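PDB 5IUW: aldehyde dehydrogenase family protein from Pseudomonas syringae pv. tomato, which probably oxidises aldehydes to carboxylic acids with NAD(P)+ as the electron acceptor, and binds indole-3-acetic acid in its active-site pocket. Local coordinates for residues Val119-Gly124 / Phe169-Ala174; Leu231-Asp236 / Met253-Glu258; Gly360-Ala365 / Ala394-Gln399; Ala430-Thr435 / Asn456-Gly461. All blocks are in the same frame, centred on the assembly; numbering follows the deposited sequence.

Contact 1: Val119-Gly124 / Phe169-Ala174. With IAC (1H-indol-3-ylacetic acid), chain D.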
# COMPACT_ATOMS: atom_id res chain seq x y z
N VAL A 119 -16.72 15.97 23.51
CA VAL A 119 -16.35 14.68 22.95
C VAL A 119 -17.16 14.29 21.71
O VAL A 119 -16.59 14.04 20.65
CB VAL A 119 -16.49 13.56 24.01
CG1 VAL A 119 -16.25 12.19 23.40
CG2 VAL A 119 -15.51 13.80 25.15
N ASP A 120 -18.49 14.28 21.84
CA ASP A 120 -19.35 13.78 20.76
C ASP A 120 -19.35 14.63 19.49
O ASP A 120 -19.13 14.12 18.40
CB ASP A 120 -20.78 13.64 21.26
CG ASP A 120 -20.93 12.54 22.27
OD1 ASP A 120 -20.46 12.72 23.42
OD2 ASP A 120 -21.50 11.49 21.92
N ILE A 121 -19.62 15.92 19.62
CA ILE A 121 -19.69 16.79 18.46
C ILE A 121 -18.32 16.90 17.77
O ILE A 121 -18.24 16.70 16.57
CB ILE A 121 -20.20 18.23 18.82
CG1 ILE A 121 -21.59 18.20 19.49
CG2 ILE A 121 -20.17 19.14 17.60
CD1 ILE A 121 -22.55 17.16 19.02
N PRO A 122 -17.23 17.20 18.52
CA PRO A 122 -15.94 17.20 17.83
C PRO A 122 -15.57 15.84 17.23
O PRO A 122 -14.99 15.80 16.15
CB PRO A 122 -14.95 17.59 18.93
CG PRO A 122 -15.78 18.39 19.91
CD PRO A 122 -17.10 17.69 19.91
N GLY A 123 -15.93 14.76 17.92
CA GLY A 123 -15.67 13.42 17.42
C GLY A 123 -16.39 13.14 16.12
O GLY A 123 -15.84 12.52 15.21
N GLY A 124 -17.63 13.61 16.02
CA GLY A 124 -18.44 13.41 14.84
C GLY A 124 -17.91 14.22 13.68
O GLY A 124 -17.80 13.73 12.56
N PHE A 169 -23.84 6.98 21.60
CA PHE A 169 -23.18 8.13 21.00
C PHE A 169 -23.89 8.41 19.67
O PHE A 169 -23.40 8.02 18.62
CB PHE A 169 -21.69 7.88 20.75
CG PHE A 169 -20.87 7.67 21.99
CD1 PHE A 169 -20.24 8.74 22.60
CD2 PHE A 169 -20.71 6.40 22.52
CE1 PHE A 169 -19.47 8.55 23.74
CE2 PHE A 169 -19.93 6.20 23.65
CZ PHE A 169 -19.31 7.27 24.27
N PRO A 170 -25.05 9.07 19.73
CA PRO A 170 -25.94 9.21 18.57
C PRO A 170 -25.27 9.88 17.36
O PRO A 170 -25.24 9.31 16.27
CB PRO A 170 -27.08 10.10 19.09
CG PRO A 170 -27.03 9.97 20.57
CD PRO A 170 -25.58 9.75 20.92
N LEU A 171 -24.72 11.07 17.56
CA LEU A 171 -24.13 11.78 16.44
C LEU A 171 -22.79 11.18 16.01
O LEU A 171 -22.52 11.04 14.83
CB LEU A 171 -23.95 13.26 16.78
CG LEU A 171 -23.35 14.10 15.64
CD1 LEU A 171 -24.16 13.95 14.36
CD2 LEU A 171 -23.27 15.54 16.03
N MET A 172 -21.96 10.82 16.98
CA MET A 172 -20.65 10.29 16.66
C MET A 172 -20.75 8.97 15.89
O MET A 172 -20.02 8.77 14.92
CB MET A 172 -19.81 10.12 17.91
CG MET A 172 -18.32 10.05 17.62
SD MET A 172 -17.35 9.46 19.00
CE MET A 172 -17.75 10.66 20.25
N MET A 173 -21.65 8.07 16.30
CA MET A 173 -21.79 6.78 15.63
C MET A 173 -22.34 6.97 14.22
O MET A 173 -21.95 6.26 13.31
CB MET A 173 -22.68 5.80 16.41
CG MET A 173 -22.07 5.22 17.68
SD MET A 173 -20.48 4.44 17.36
CE MET A 173 -19.33 5.70 17.91
N ALA A 174 -23.26 7.92 14.05
CA ALA A 174 -23.76 8.21 12.72
C ALA A 174 -22.63 8.74 11.82
O ALA A 174 -22.57 8.40 10.65
CB ALA A 174 -24.90 9.21 12.77
C IAC D . -14.57 6.01 22.04
C1 IAC D . -15.91 6.22 21.90
C2 IAC D . -16.46 7.51 22.15
C3 IAC D . -15.62 8.54 22.54
C4 IAC D . -14.25 8.33 22.69
C5 IAC D . -13.72 7.07 22.44
C7 IAC D . -16.50 5.03 21.51
C8 IAC D . -15.52 4.06 21.40
C17 IAC D . -17.97 4.86 21.24
C18 IAC D . -18.34 3.40 21.24
N IAC D . -14.33 4.66 21.73
O2 IAC D . -18.95 2.90 22.22
O3 IAC D . -18.04 2.72 20.23
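The indole-3-acetic acid site, probably the aldehyde pocket of this dehydrogenase, rests on two neighbouring helices, 113-134 and 170-183, and Met-172 joins them as a knob seated among Val-119, Asp-120, Gly-123 and Gly-124. The helix segments run nearly parallel, 17° apart with their axes 8.0 Å from each other. Gly-124 lets the backbones close to 4.2 Å between its CA and Met-172 CA, and Gly-123 leaves room for the Met-172 side chain. The Met-172 chain leaves the helix extended, with CG anti to the backbone N (chi1 -160°), and bends only at its last torsion. That bend lays CE against Asp-120 CA at 3.5 Å and beside Val-119 O, while SD turns to the indole, 3.8 Å from C2 of the ligand. Val-119 reaches the same benzo ring through CG1, which touches both Met-172 CE and ligand C3. The ring of Phe-169, the N-cap residue of its helix, carries the ligand over one face: C2 of the indole stands 3.5 Å above the ring plane, toward the rim. At the ring's edge lies Asp-120 OD2, 3.1 Å from Phe-169 CD1, with carboxylate and ring planes 22° apart. Ile-121 CD1 meets Leu-171 CD2 tightly at 3.5 Å. Asp-120 OD2 also forms a salt bridge with Lys-111, and Cys-302 N hydrogen-bonds the ligand. No hydrogen bond links the two segments. A pocket wall of sulfur, methyl and aromatic surface thus packs on the indole, while the Asp-120 carboxylate, set against the positively polarised ring edge, is probably steadied by its lysine.

Contact 2: Leu231-Asp236 / Met253-Glu258. With NAD (nicotinamide-adenine-dinucleotide), chain C.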
# COMPACT_ATOMS: atom_id res chain seq x y z
N LEU A 231 -35.59 -1.60 6.09
CA LEU A 231 -34.34 -1.34 5.38
C LEU A 231 -33.46 -2.59 5.23
O LEU A 231 -32.89 -2.84 4.16
CB LEU A 231 -33.54 -0.24 6.08
CG LEU A 231 -34.18 1.15 6.06
CD1 LEU A 231 -33.40 2.09 6.96
CD2 LEU A 231 -34.27 1.67 4.64
N ALA A 232 -33.35 -3.38 6.29
CA ALA A 232 -32.51 -4.58 6.28
C ALA A 232 -33.07 -5.64 5.33
O ALA A 232 -32.32 -6.44 4.78
CB ALA A 232 -32.38 -5.14 7.67
N LEU A 233 -34.38 -5.63 5.13
CA LEU A 233 -35.03 -6.56 4.21
C LEU A 233 -35.21 -6.00 2.80
O LEU A 233 -35.73 -6.68 1.93
CB LEU A 233 -36.40 -6.97 4.76
CG LEU A 233 -36.38 -7.99 5.89
CD1 LEU A 233 -37.76 -8.10 6.54
CD2 LEU A 233 -35.94 -9.34 5.33
N HIS A 234 -34.83 -4.75 2.57
CA HIS A 234 -35.15 -4.14 1.29
C HIS A 234 -34.33 -4.73 0.16
O HIS A 234 -33.13 -4.93 0.31
CB HIS A 234 -34.97 -2.63 1.32
CG HIS A 234 -35.77 -1.93 0.27
ND1 HIS A 234 -35.40 -1.92 -1.06
CD2 HIS A 234 -36.95 -1.28 0.33
CE1 HIS A 234 -36.30 -1.26 -1.76
NE2 HIS A 234 -37.25 -0.86 -0.94
N MET A 235 -34.97 -4.99 -0.96
CA MET A 235 -34.33 -5.68 -2.07
C MET A 235 -33.43 -4.77 -2.90
O MET A 235 -32.71 -5.24 -3.77
CB MET A 235 -35.39 -6.33 -2.97
CG MET A 235 -36.19 -7.41 -2.28
SD MET A 235 -35.18 -8.87 -1.90
CE MET A 235 -34.83 -9.56 -3.51
N ASP A 236 -33.47 -3.46 -2.65
CA ASP A 236 -32.66 -2.57 -3.46
C ASP A 236 -31.68 -1.79 -2.59
O ASP A 236 -31.13 -0.77 -3.02
CB ASP A 236 -33.53 -1.62 -4.28
CG ASP A 236 -32.76 -0.96 -5.43
OD1 ASP A 236 -32.05 -1.68 -6.16
OD2 ASP A 236 -32.86 0.27 -5.59
N MET A 253 -28.13 -10.39 9.76
CA MET A 253 -27.58 -11.39 8.84
C MET A 253 -28.71 -12.23 8.28
O MET A 253 -28.75 -12.53 7.09
CB MET A 253 -26.55 -12.28 9.54
CG MET A 253 -25.34 -11.50 10.07
SD MET A 253 -23.93 -12.50 10.60
CE MET A 253 -23.35 -13.09 9.00
N ILE A 254 -29.64 -12.58 9.16
CA ILE A 254 -30.80 -13.36 8.75
C ILE A 254 -31.62 -12.58 7.71
O ILE A 254 -31.93 -13.12 6.65
CB ILE A 254 -31.66 -13.74 9.97
CG1 ILE A 254 -30.91 -14.78 10.81
CG2 ILE A 254 -33.02 -14.30 9.54
CD1 ILE A 254 -31.54 -15.06 12.18
N TYR A 255 -31.93 -11.31 7.98
CA TYR A 255 -32.64 -10.46 7.02
C TYR A 255 -31.97 -10.39 5.66
O TYR A 255 -32.63 -10.38 4.63
CB TYR A 255 -32.77 -9.03 7.56
CG TYR A 255 -33.65 -8.89 8.76
CD1 TYR A 255 -34.72 -9.75 8.98
CD2 TYR A 255 -33.42 -7.87 9.69
CE1 TYR A 255 -35.53 -9.60 10.09
CE2 TYR A 255 -34.22 -7.71 10.79
CZ TYR A 255 -35.27 -8.57 11.00
OH TYR A 255 -36.06 -8.40 12.10
N ALA A 256 -30.64 -10.30 5.65
CA ALA A 256 -29.92 -10.24 4.39
C ALA A 256 -30.04 -11.56 3.63
O ALA A 256 -30.21 -11.56 2.43
CB ALA A 256 -28.48 -9.89 4.64
N GLY A 257 -29.98 -12.67 4.34
CA GLY A 257 -30.15 -13.96 3.70
C GLY A 257 -31.56 -14.18 3.18
O GLY A 257 -31.74 -14.85 2.17
N GLU A 258 -32.55 -13.62 3.87
CA GLU A 258 -33.95 -13.73 3.47
C GLU A 258 -34.30 -12.85 2.29
O GLU A 258 -35.31 -13.07 1.63
CB GLU A 258 -34.88 -13.36 4.64
CG GLU A 258 -34.94 -14.42 5.74
CD GLU A 258 -35.82 -14.00 6.91
OE1 GLU A 258 -36.29 -12.85 6.94
OE2 GLU A 258 -36.03 -14.84 7.81
PA NAD C . -30.08 -2.24 19.68
O1A NAD C . -29.51 -3.41 18.93
O2A NAD C . -31.28 -2.65 20.46
O5B NAD C . -30.53 -1.14 18.61
C5B NAD C . -29.52 -0.53 17.79
C4B NAD C . -30.20 -0.11 16.44
O4B NAD C . -30.73 -1.16 15.85
C3B NAD C . -31.34 0.84 16.73
O3B NAD C . -31.35 1.84 15.82
C2B NAD C . -32.58 -0.10 16.60
O2B NAD C . -33.82 0.72 16.41
C1B NAD C . -32.28 -0.86 15.60
N9A NAD C . -33.05 -2.10 15.59
C8A NAD C . -33.61 -2.72 16.65
N7A NAD C . -34.26 -3.82 16.20
C5A NAD C . -34.10 -3.88 14.84
C6A NAD C . -34.54 -4.79 13.89
N6A NAD C . -35.31 -5.94 14.09
N1A NAD C . -34.24 -4.63 12.60
C2A NAD C . -33.49 -3.57 12.23
N3A NAD C . -33.05 -2.66 13.16
C4A NAD C . -33.35 -2.83 14.47
O3 NAD C . -28.95 -1.67 20.62
PN NAD C . -29.08 -0.39 21.60
O1N NAD C . -30.36 -0.51 22.38
O2N NAD C . -29.12 0.85 20.74
O5D NAD C . -27.89 -0.41 22.68
C5D NAD C . -26.52 -0.18 22.36
C4D NAD C . -25.76 -1.51 21.96
O4D NAD C . -24.99 -1.17 20.98
C3D NAD C . -24.82 -2.06 23.03
O3D NAD C . -24.80 -3.43 23.05
C2D NAD C . -23.42 -1.54 22.58
O2D NAD C . -22.29 -2.41 23.09
C1D NAD C . -23.47 -1.57 21.32
N1N NAD C . -22.55 -0.60 20.76
C2N NAD C . -21.52 -1.04 19.95
C3N NAD C . -20.62 -0.10 19.42
C7N NAD C . -19.47 -0.57 18.52
O7N NAD C . -19.18 -1.76 18.49
N7N NAD C . -18.76 0.34 17.76
C4N NAD C . -20.77 1.25 19.71
C5N NAD C . -21.80 1.68 20.52
C6N NAD C . -22.70 0.74 21.05
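The last turn of helix 224-232 and the loop that follows it pass alongside the C-terminal part of helix 246-258, coming closest at Leu-233 and Tyr-255, whose CA atoms are 5.4 Å apart. No hydrogen bond crosses between them. Instead, the Tyr-255 side chain, whose CB points toward the 231-236 segment, packs against two aliphatic groups. Its CG lies anti to the carbonyl carbon (chi1 -67°), which sends the ring past Ala-232 and Leu-233 toward the adenine of NAD. Ala-232 CB lies 3.6 Å from Tyr-255 CD2 and Leu-233 CD2 3.9 Å from Tyr-255 CD1, both obliquely. The same Leu-233 methyl also rests 3.5 Å from Tyr-255 O and reaches the carboxylate end of Glu-258. These helices belong to the Rossmann-like cofactor domain, and Tyr-255 marks where the adenine lies. The adenine amino group N6A donates to Tyr-255 OH at 3.3 Å, fairly straight at 160°, and sits in the plane of the phenol at its edge. Ala-232 and Leu-233 pack at the CB end of the ring, and the hydroxyl at the far end accepts from the adenine. Lys-262 accounts for the carbonyl oxygens of Ala-232 and His-234, linking the helix end and loop to the residue just ahead of strand 263-267. On helix 246-258, Ile-254 packs on Ile-254 of the second subunit, and Ala-256 on Met-253 of that subunit.

Contact 3: Gly360-Ala365 / Ala394-Gln399; sequences GHTDGA and AMRIAQ
Asp-363 CG stands anti to its own carbonyl carbon (chi1 -63°), and Arg-396 bends once, at chi3 (-60°), which folds its guanidinium back beside that carboxylate. Asp-363 lies at the C-terminal end of helix 347-362, just before Gly-364, whose positive phi belongs to a Schellman motif, and the arginine opens the short helix 396-399, so the salt bridge ties a helix end to a helix start. Arg-396 grips side-on with two nitrogens: NE donates to the syn lone pair of Asp-363 OD2 at 3.2 Å, nearly straight at 175°, and NH2 meets Asp-363 OD1 at 2.9 Å, tilted out of both group planes. The backbone N of Arg-396 adds a third bond, 3.1 Å to Asp-363 OD2, so that this oxygen accepts twice and the carboxylate is fixed in rotation. The negative charge probably gains from the N-terminal end of helix 396-399, where the N-H of Arg-396 points at it. Other side chains rest on backbone: Met-395, the N-cap residue, runs fully extended beyond CG and puts CE 3.5 Å from Asp-363 O, and Ile-397 CG2 lies 3.8 Å from Gly-360 N. Apolar contacts join Ala-365 CB to Ile-397 CD1 and Met-395 SD. Phe-388 and Val-391 also pack on Ala-365 and Ile-397. Thr-362 CG2 lies at the edge of the guanidinium, 3.6 Å from Arg-396 NH2.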
# COMPACT_ATOMS: atom_id res chain seq x y z
N GLY A 360 -25.13 -9.67 40.75
CA GLY A 360 -23.80 -9.65 41.33
C GLY A 360 -23.81 -10.20 42.75
O GLY A 360 -23.00 -11.06 43.10
N HIS A 361 -24.73 -9.69 43.56
CA HIS A 361 -24.93 -10.19 44.92
C HIS A 361 -25.27 -11.66 44.90
O HIS A 361 -24.69 -12.46 45.64
CB HIS A 361 -26.06 -9.43 45.61
CG HIS A 361 -25.73 -8.00 45.90
ND1 HIS A 361 -24.57 -7.62 46.53
CD2 HIS A 361 -26.39 -6.86 45.60
CE1 HIS A 361 -24.54 -6.31 46.65
NE2 HIS A 361 -25.63 -5.82 46.08
N THR A 362 -26.22 -12.01 44.04
CA THR A 362 -26.72 -13.37 43.96
C THR A 362 -25.60 -14.36 43.69
O THR A 362 -25.43 -15.33 44.43
CB THR A 362 -27.80 -13.49 42.88
OG1 THR A 362 -28.95 -12.74 43.26
CG2 THR A 362 -28.18 -14.94 42.68
N ASP A 363 -24.83 -14.10 42.64
CA ASP A 363 -23.79 -15.03 42.21
C ASP A 363 -22.57 -15.06 43.13
O ASP A 363 -21.65 -15.84 42.91
CB ASP A 363 -23.34 -14.68 40.79
CG ASP A 363 -24.45 -14.83 39.77
OD1 ASP A 363 -25.57 -15.24 40.16
OD2 ASP A 363 -24.19 -14.55 38.58
N GLY A 364 -22.56 -14.21 44.15
CA GLY A 364 -21.56 -14.33 45.20
C GLY A 364 -20.40 -13.35 45.20
O GLY A 364 -19.45 -13.53 45.95
N ALA A 365 -20.47 -12.32 44.36
CA ALA A 365 -19.44 -11.28 44.36
C ALA A 365 -19.60 -10.37 45.58
O ALA A 365 -20.63 -10.38 46.25
CB ALA A 365 -19.52 -10.46 43.08
N ALA A 394 -16.95 -16.91 35.37
CA ALA A 394 -18.17 -17.66 35.06
C ALA A 394 -19.45 -16.95 35.52
O ALA A 394 -20.54 -17.28 35.07
CB ALA A 394 -18.11 -19.06 35.69
N MET A 395 -19.32 -15.99 36.43
CA MET A 395 -20.49 -15.27 36.93
C MET A 395 -21.18 -14.46 35.84
O MET A 395 -20.55 -14.06 34.86
CB MET A 395 -20.09 -14.34 38.08
CG MET A 395 -19.54 -15.05 39.29
SD MET A 395 -19.00 -13.84 40.50
CE MET A 395 -18.44 -14.90 41.83
N ARG A 396 -22.47 -14.22 36.02
CA ARG A 396 -23.26 -13.48 35.04
C ARG A 396 -22.72 -12.07 34.79
O ARG A 396 -22.66 -11.61 33.65
CB ARG A 396 -24.73 -13.39 35.47
CG ARG A 396 -25.57 -14.63 35.13
CD ARG A 396 -27.01 -14.53 35.67
NE ARG A 396 -27.06 -14.41 37.13
CZ ARG A 396 -28.18 -14.23 37.83
NH1 ARG A 396 -29.36 -14.15 37.23
NH2 ARG A 396 -28.11 -14.14 39.15
N ILE A 397 -22.32 -11.38 35.85
CA ILE A 397 -21.84 -10.02 35.68
C ILE A 397 -20.47 -10.01 34.97
O ILE A 397 -20.04 -8.98 34.48
CB ILE A 397 -21.74 -9.24 37.02
CG1 ILE A 397 -20.86 -9.96 38.04
CG2 ILE A 397 -23.13 -8.99 37.61
CD1 ILE A 397 -20.48 -9.10 39.22
N ALA A 398 -19.80 -11.16 34.89
CA ALA A 398 -18.52 -11.21 34.17
C ALA A 398 -18.71 -11.66 32.73
O ALA A 398 -17.87 -11.35 31.88
CB ALA A 398 -17.54 -12.13 34.88
N GLN A 399 -19.79 -12.38 32.44
CA GLN A 399 -20.02 -12.90 31.09
C GLN A 399 -20.89 -11.99 30.24
O GLN A 399 -20.69 -11.91 29.03
CB GLN A 399 -20.65 -14.29 31.15
CG GLN A 399 -19.67 -15.42 31.43
CD GLN A 399 -18.64 -15.61 30.32
OE1 GLN A 399 -18.97 -15.60 29.14
NE2 GLN A 399 -17.39 -15.80 30.71

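Contact 4: Ala430-Thr435 / Asn456-Gly461. With IAC (1H-indol-3-ylacetic acid), chain D.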
# COMPACT_ATOMS: atom_id res chain seq x y z
N ALA A 430 -12.53 -4.90 22.47
CA ALA A 430 -11.35 -4.23 22.96
C ALA A 430 -10.77 -4.93 24.17
O ALA A 430 -11.41 -5.78 24.80
CB ALA A 430 -11.65 -2.78 23.29
N ALA A 431 -9.53 -4.57 24.48
CA ALA A 431 -8.85 -5.04 25.66
C ALA A 431 -7.72 -4.05 26.00
O ALA A 431 -7.31 -3.25 25.15
CB ALA A 431 -8.31 -6.47 25.45
N ALA A 432 -7.26 -4.08 27.24
CA ALA A 432 -6.08 -3.29 27.60
C ALA A 432 -5.10 -4.07 28.47
O ALA A 432 -5.48 -4.97 29.22
CB ALA A 432 -6.49 -1.99 28.30
N VAL A 433 -3.83 -3.70 28.33
CA VAL A 433 -2.72 -4.28 29.07
C VAL A 433 -1.86 -3.20 29.69
O VAL A 433 -1.45 -2.27 29.00
CB VAL A 433 -1.81 -5.13 28.16
CG1 VAL A 433 -0.69 -5.72 28.96
CG2 VAL A 433 -2.62 -6.20 27.48
N TRP A 434 -1.57 -3.33 30.98
CA TRP A 434 -0.69 -2.39 31.65
C TRP A 434 0.56 -3.09 32.18
O TRP A 434 0.50 -3.89 33.12
CB TRP A 434 -1.44 -1.68 32.79
CG TRP A 434 -2.65 -0.92 32.36
CD1 TRP A 434 -3.85 -1.44 31.98
CD2 TRP A 434 -2.80 0.51 32.29
NE1 TRP A 434 -4.73 -0.44 31.66
CE2 TRP A 434 -4.11 0.77 31.85
CE3 TRP A 434 -1.95 1.59 32.56
CZ2 TRP A 434 -4.60 2.07 31.67
CZ3 TRP A 434 -2.43 2.87 32.38
CH2 TRP A 434 -3.74 3.10 31.93
N THR A 435 1.69 -2.79 31.56
CA THR A 435 2.98 -3.30 32.01
C THR A 435 4.11 -2.46 31.44
O THR A 435 3.98 -1.89 30.37
CB THR A 435 3.19 -4.79 31.61
OG1 THR A 435 4.55 -5.16 31.83
CG2 THR A 435 2.85 -5.00 30.16
N ASN A 456 -0.84 0.42 28.30
CA ASN A 456 -0.55 1.50 29.24
C ASN A 456 -1.42 2.74 29.05
O ASN A 456 -1.02 3.86 29.34
CB ASN A 456 0.93 1.86 29.20
CG ASN A 456 1.79 0.71 29.70
OD1 ASN A 456 1.29 -0.14 30.43
ND2 ASN A 456 3.05 0.66 29.30
N GLN A 457 -2.63 2.49 28.55
CA GLN A 457 -3.68 3.49 28.43
C GLN A 457 -4.99 2.74 28.23
O GLN A 457 -4.99 1.53 28.01
CB GLN A 457 -3.43 4.45 27.27
CG GLN A 457 -3.49 3.78 25.91
CD GLN A 457 -3.02 4.68 24.79
OE1 GLN A 457 -3.18 5.89 24.84
NE2 GLN A 457 -2.42 4.08 23.78
N TYR A 458 -6.11 3.45 28.30
CA TYR A 458 -7.38 2.87 27.93
C TYR A 458 -8.08 3.83 26.99
O TYR A 458 -7.80 5.02 27.02
CB TYR A 458 -8.25 2.57 29.16
CG TYR A 458 -9.31 1.54 28.86
CD1 TYR A 458 -9.05 0.19 29.00
CD2 TYR A 458 -10.56 1.92 28.38
CE1 TYR A 458 -10.00 -0.75 28.70
CE2 TYR A 458 -11.52 0.98 28.07
CZ TYR A 458 -11.23 -0.36 28.24
OH TYR A 458 -12.15 -1.31 27.92
N ASP A 459 -8.98 3.32 26.14
CA ASP A 459 -9.77 4.15 25.23
C ASP A 459 -8.88 4.98 24.31
O ASP A 459 -9.10 6.17 24.12
CB ASP A 459 -10.72 5.06 26.01
CG ASP A 459 -11.81 5.66 25.13
OD1 ASP A 459 -12.13 5.04 24.09
OD2 ASP A 459 -12.33 6.74 25.48
N GLY A 460 -7.85 4.35 23.76
CA GLY A 460 -6.92 5.05 22.90
C GLY A 460 -7.30 5.00 21.43
O GLY A 460 -8.38 4.55 21.05
N GLY A 461 -6.40 5.48 20.58
CA GLY A 461 -6.64 5.52 19.15
C GLY A 461 -7.36 6.80 18.75
O GLY A 461 -8.00 7.45 19.57
C IAC D . -14.57 6.01 22.04
C1 IAC D . -15.91 6.22 21.90
C2 IAC D . -16.46 7.51 22.15
C3 IAC D . -15.62 8.54 22.54
C4 IAC D . -14.25 8.33 22.69
C5 IAC D . -13.72 7.07 22.44
C7 IAC D . -16.50 5.03 21.51
C8 IAC D . -15.52 4.06 21.40
C17 IAC D . -17.97 4.86 21.24
C18 IAC D . -18.34 3.40 21.24
N IAC D . -14.33 4.66 21.73
O2 IAC D . -18.95 2.90 22.22
O3 IAC D . -18.04 2.72 20.23
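Asn-456, just after strand 452-455, locks onto the end of strand 430-434 with three hydrogen bonds. Its backbone N donates to Val-433 O at 2.8 Å, and its amide takes hold of both backbone polar atoms of Thr-435: Asn-456 OD1 accepts from Thr-435 N at 2.9 Å, in the carbonyl plane on a lone pair, while ND2 donates to Thr-435 O from 40° above that carbonyl's plane. With CG anti to the carbonyl carbon (chi1 -66°), the side chain turns back to the strand although its CB points away. Asn-456 CA lies over the six-membered ring of Trp-434, a CH-pi contact 4.0 Å from the centroid. The backbone continues across the same indole into Gln-457, whose CA is 3.5 Å from Trp-434 CH2. Strands 430-434 and 452-455 pair in parallel in the catalytic-domain sheet, where Trp-434 NE1 bonds Asn-274 of the adjoining strand; after 455 the chain turns back over the end of strand 430-434, held by Asn-456. The side chain of Gln-457 faces the second subunit, bonding Trp-494 O and Gln-149 NE2 there. Next, Tyr-458 meets the strand through its ring: CD1 sits 3.4 Å from Ala-432 CB in an oblique approach, while the hydroxyl is bonded to Thr-303 O. Asp-459 then leaves the strand for the substrate pocket, and its OD1 comes 3.1 Å from C5 of indole-3-acetate.

How the contacts relate
Contacts 1, 2 and 4 are buried, whereas contact 3 is only partly so, and it alone carries a salt bridge between its segments. Contacts 1 and 4 come to the indole-3-acetate from different parts of the fold, a helix pair and the loop beyond a strand, with nearest atoms about 7 Å apart. Contact 2 lies farther off, its centre about 27 Å from that of contact 1, and serves the adenine end of NAD. Contacts 1 and 2 hold their segments together without hydrogen bonds; contact 4 relies on one backbone bond and two made by an asparagine amide. Contacts 2 and 4 both reach the second subunit, from opposite sides of the chain's centre.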